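Local coordinates for uncharacterized protein (Bacteroides cellulosilyticus, PDB 5JVK) that probably hydrolyses O-glycosidic bonds of carbohydrates, as a family 39 glycoside hydrolase from a gut symbiont, at residues 374-378 with 379-383. Sequence-based numbering, arbitrary orientation.
Sequences FWYDF and QNDGD
A cis peptide bond between Tyr-376 and Asp-377 turns the chain as it leaves strand 373-375, the eighth of the parallel (beta/alpha)8 barrel, and the following loop brings the carboxylate of Asp-381 back beside that of Asp-377. The turn is a worked example of a non-proline cis peptide at the end of a barrel strand, which here sets one residue over the ring of the residue before it: CB of Asp-377 lies 3.6 Å above the ring plane of Tyr-376, over the ring centre. The two carboxylates meet obliquely through one oxygen each, Asp-377 OD2 lying 2.7 Å from Asp-381 OD2, with their planes 37° apart. A chi1 of 58°, placing CG of Asp-377 between its own backbone N and carbonyl carbon, directs the carboxylate to this meeting. An alanine here would keep the CB over the ring, but Asp-381 OD2 would probably lose its close oxygen neighbour and its carboxylate be freer to turn. Tyr-376 OH is hydrogen-bonded to His-111, which also touches both aspartates, and a glycerol beside the tyrosine, probably from the crystallisation liquor, is consistent with a pocket. One water in the plane of the Tyr-376 ring bridges Tyr-376 OH, at 2.6 Å, and Asp-381 OD2, to which it donates at 2.9 Å.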
ATOM      1  N   PHE A 374       2.431  -4.062   2.299  1.00 19.62           N
ATOM      2  CA  PHE A 374       1.448  -3.930   1.224  1.00 19.45           C
ATOM      3  C   PHE A 374       0.146  -3.308   1.725  1.00 19.39           C
ATOM      4  O   PHE A 374      -0.547  -3.897   2.558  1.00 19.34           O
ATOM      5  CB  PHE A 374       1.155  -5.295   0.600  1.00 19.38           C
ATOM      6  CG  PHE A 374       2.308  -5.875  -0.164  1.00 19.30           C
ATOM      7  CD1 PHE A 374       2.304  -5.887  -1.556  1.00 19.30           C
ATOM      8  CD2 PHE A 374       3.400  -6.423   0.505  1.00 19.33           C
ATOM      9  CE1 PHE A 374       3.364  -6.433  -2.262  1.00 19.34           C
ATOM     10  CE2 PHE A 374       4.468  -6.961  -0.196  1.00 19.25           C
ATOM     11  CZ  PHE A 374       4.448  -6.970  -1.583  1.00 19.32           C
ATOM     12  N   TRP A 375      -0.185  -2.125   1.211  1.00 19.32           N
ATOM     13  CA  TRP A 375      -1.433  -1.459   1.561  1.00 19.43           C
ATOM     14  C   TRP A 375      -2.622  -2.209   0.975  1.00 19.70           C
ATOM     15  O   TRP A 375      -2.623  -2.525  -0.217  1.00 19.80           O
ATOM     16  CB  TRP A 375      -1.452  -0.017   1.049  1.00 19.39           C
ATOM     17  CG  TRP A 375      -2.747   0.691   1.327  1.00 19.36           C
ATOM     18  CD1 TRP A 375      -3.842   0.754   0.513  1.00 19.32           C
ATOM     19  CD2 TRP A 375      -3.085   1.422   2.509  1.00 19.35           C
ATOM     20  NE1 TRP A 375      -4.839   1.482   1.114  1.00 19.34           N
ATOM     21  CE2 TRP A 375      -4.400   1.906   2.340  1.00 19.27           C
ATOM     22  CE3 TRP A 375      -2.400   1.721   3.692  1.00 19.41           C
ATOM     23  CZ2 TRP A 375      -5.042   2.676   3.308  1.00 19.22           C
ATOM     24  CZ3 TRP A 375      -3.041   2.487   4.656  1.00 19.42           C
ATOM     25  CH2 TRP A 375      -4.350   2.957   4.455  1.00 19.32           C
ATOM     26  N   TYR A 376      -3.625  -2.487   1.810  1.00 19.90           N
ATOM     27  CA  TYR A 376      -4.904  -3.010   1.339  1.00 20.15           C
ATOM     28  C   TYR A 376      -5.918  -1.863   1.311  1.00 20.20           C
ATOM     29  O   TYR A 376      -6.201  -1.297   2.364  1.00 20.30           O
ATOM     30  CB  TYR A 376      -5.430  -4.146   2.225  1.00 20.14           C
ATOM     31  CG  TYR A 376      -6.618  -4.817   1.583  1.00 20.19           C
ATOM     32  CD1 TYR A 376      -6.441  -5.854   0.671  1.00 20.28           C
ATOM     33  CD2 TYR A 376      -7.920  -4.372   1.831  1.00 20.24           C
ATOM     34  CE1 TYR A 376      -7.525  -6.451   0.046  1.00 20.33           C
ATOM     35  CE2 TYR A 376      -9.012  -4.965   1.212  1.00 20.29           C
ATOM     36  CZ  TYR A 376      -8.809  -6.003   0.320  1.00 20.45           C
ATOM     37  OH  TYR A 376      -9.881  -6.600  -0.299  1.00 20.48           O
ATOM     38  N   ASP A 377      -6.458  -1.478   0.150  1.00 20.38           N
ATOM     39  CA  ASP A 377      -6.049  -1.923  -1.191  1.00 20.44           C
ATOM     40  C   ASP A 377      -6.022  -0.709  -2.126  1.00 20.58           C
ATOM     41  O   ASP A 377      -6.251   0.420  -1.678  1.00 20.06           O
ATOM     42  CB  ASP A 377      -6.959  -3.058  -1.708  1.00 20.42           C
ATOM     43  CG  ASP A 377      -8.437  -2.674  -1.783  1.00 20.45           C
ATOM     44  OD1 ASP A 377      -8.825  -1.543  -1.411  1.00 20.58           O
ATOM     45  OD2 ASP A 377      -9.225  -3.534  -2.222  1.00 20.23           O
ATOM     46  N   PHE A 378      -5.722  -0.927  -3.406  1.00 21.02           N
ATOM     47  CA  PHE A 378      -5.501   0.187  -4.329  1.00 21.32           C
ATOM     48  C   PHE A 378      -6.778   0.941  -4.680  1.00 21.63           C
ATOM     49  O   PHE A 378      -6.817   2.168  -4.587  1.00 21.29           O
ATOM     50  CB  PHE A 378      -4.811  -0.276  -5.611  1.00 21.34           C
ATOM     51  CG  PHE A 378      -4.389   0.859  -6.494  1.00 21.44           C
ATOM     52  CD1 PHE A 378      -4.977   1.054  -7.739  1.00 21.31           C
ATOM     53  CD2 PHE A 378      -3.431   1.772  -6.054  1.00 21.50           C
ATOM     54  CE1 PHE A 378      -4.593   2.116  -8.538  1.00 21.43           C
ATOM     55  CE2 PHE A 378      -3.049   2.840  -6.848  1.00 21.43           C
ATOM     56  CZ  PHE A 378      -3.630   3.011  -8.093  1.00 21.44           C
ATOM     57  N   GLN A 379      -7.809   0.202  -5.076  1.00 22.41           N
ATOM     58  CA  GLN A 379      -9.071   0.792  -5.519  1.00 22.95           C
ATOM     59  C   GLN A 379     -10.223   0.301  -4.651  1.00 23.36           C
ATOM     60  O   GLN A 379     -10.234  -0.853  -4.232  1.00 23.60           O
ATOM     61  CB  GLN A 379      -9.328   0.446  -6.991  1.00 22.84           C
ATOM     62  CG  GLN A 379     -10.574   1.107  -7.565  1.00 22.90           C
ATOM     63  CD  GLN A 379     -10.596   1.143  -9.082  1.00 22.96           C
ATOM     64  OE1 GLN A 379     -10.056   0.260  -9.747  1.00 23.13           O
ATOM     65  NE2 GLN A 379     -11.233   2.167  -9.637  1.00 22.86           N
ATOM     66  N   ASN A 380     -11.181   1.192  -4.383  1.00 23.96           N
ATOM     67  CA  ASN A 380     -12.431   0.827  -3.709  1.00 24.46           C
ATOM     68  C   ASN A 380     -13.124  -0.310  -4.457  1.00 25.14           C
ATOM     69  O   ASN A 380     -13.366  -0.203  -5.659  1.00 25.51           O
ATOM     70  CB  ASN A 380     -13.388   2.032  -3.624  1.00 24.02           C
ATOM     71  CG  ASN A 380     -13.043   2.995  -2.498  1.00 23.66           C
ATOM     72  OD1 ASN A 380     -12.163   2.739  -1.674  1.00 23.42           O
ATOM     73  ND2 ASN A 380     -13.755   4.115  -2.453  1.00 23.48           N
ATOM     74  N   ASP A 381     -13.443  -1.384  -3.741  1.00 26.04           N
ATOM     75  CA  ASP A 381     -14.076  -2.564  -4.343  1.00 26.70           C
ATOM     76  C   ASP A 381     -15.549  -2.354  -4.708  1.00 27.23           C
ATOM     77  O   ASP A 381     -16.122  -3.191  -5.405  1.00 27.07           O
ATOM     78  CB  ASP A 381     -13.954  -3.769  -3.409  1.00 27.10           C
ATOM     79  CG  ASP A 381     -12.516  -4.192  -3.185  1.00 27.42           C
ATOM     80  OD1 ASP A 381     -11.978  -4.945  -4.021  1.00 28.18           O
ATOM     81  OD2 ASP A 381     -11.928  -3.782  -2.166  1.00 27.20           O
ATOM     82  N   GLY A 382     -16.162  -1.272  -4.220  1.00 28.23           N
ATOM     83  CA  GLY A 382     -17.534  -0.905  -4.590  1.00 28.74           C
ATOM     84  C   GLY A 382     -17.902   0.517  -4.192  1.00 29.80           C
ATOM     85  O   GLY A 382     -17.022   1.336  -3.908  1.00 29.56           O
ATOM     86  N   ASP A 383     -19.207   0.801  -4.184  1.00 30.96           N
ATOM     87  CA  ASP A 383     -19.749   2.151  -3.919  1.00 31.57           C
ATOM     88  C   ASP A 383     -20.495   2.315  -2.592  1.00 30.74           C
ATOM     89  O   ASP A 383     -20.715   3.441  -2.152  1.00 30.26           O
ATOM     90  CB  ASP A 383     -20.699   2.559  -5.050  1.00 32.82           C
ATOM     91  CG  ASP A 383     -20.006   2.668  -6.399  1.00 34.12           C
ATOM     92  OD1 ASP A 383     -18.757   2.591  -6.452  1.00 34.74           O
ATOM     93  OD2 ASP A 383     -20.722   2.834  -7.413  1.00 35.01           O
TER
HETATM   94  O   HOH W   1     -12.169  -5.475   0.121  1.00 17.98           O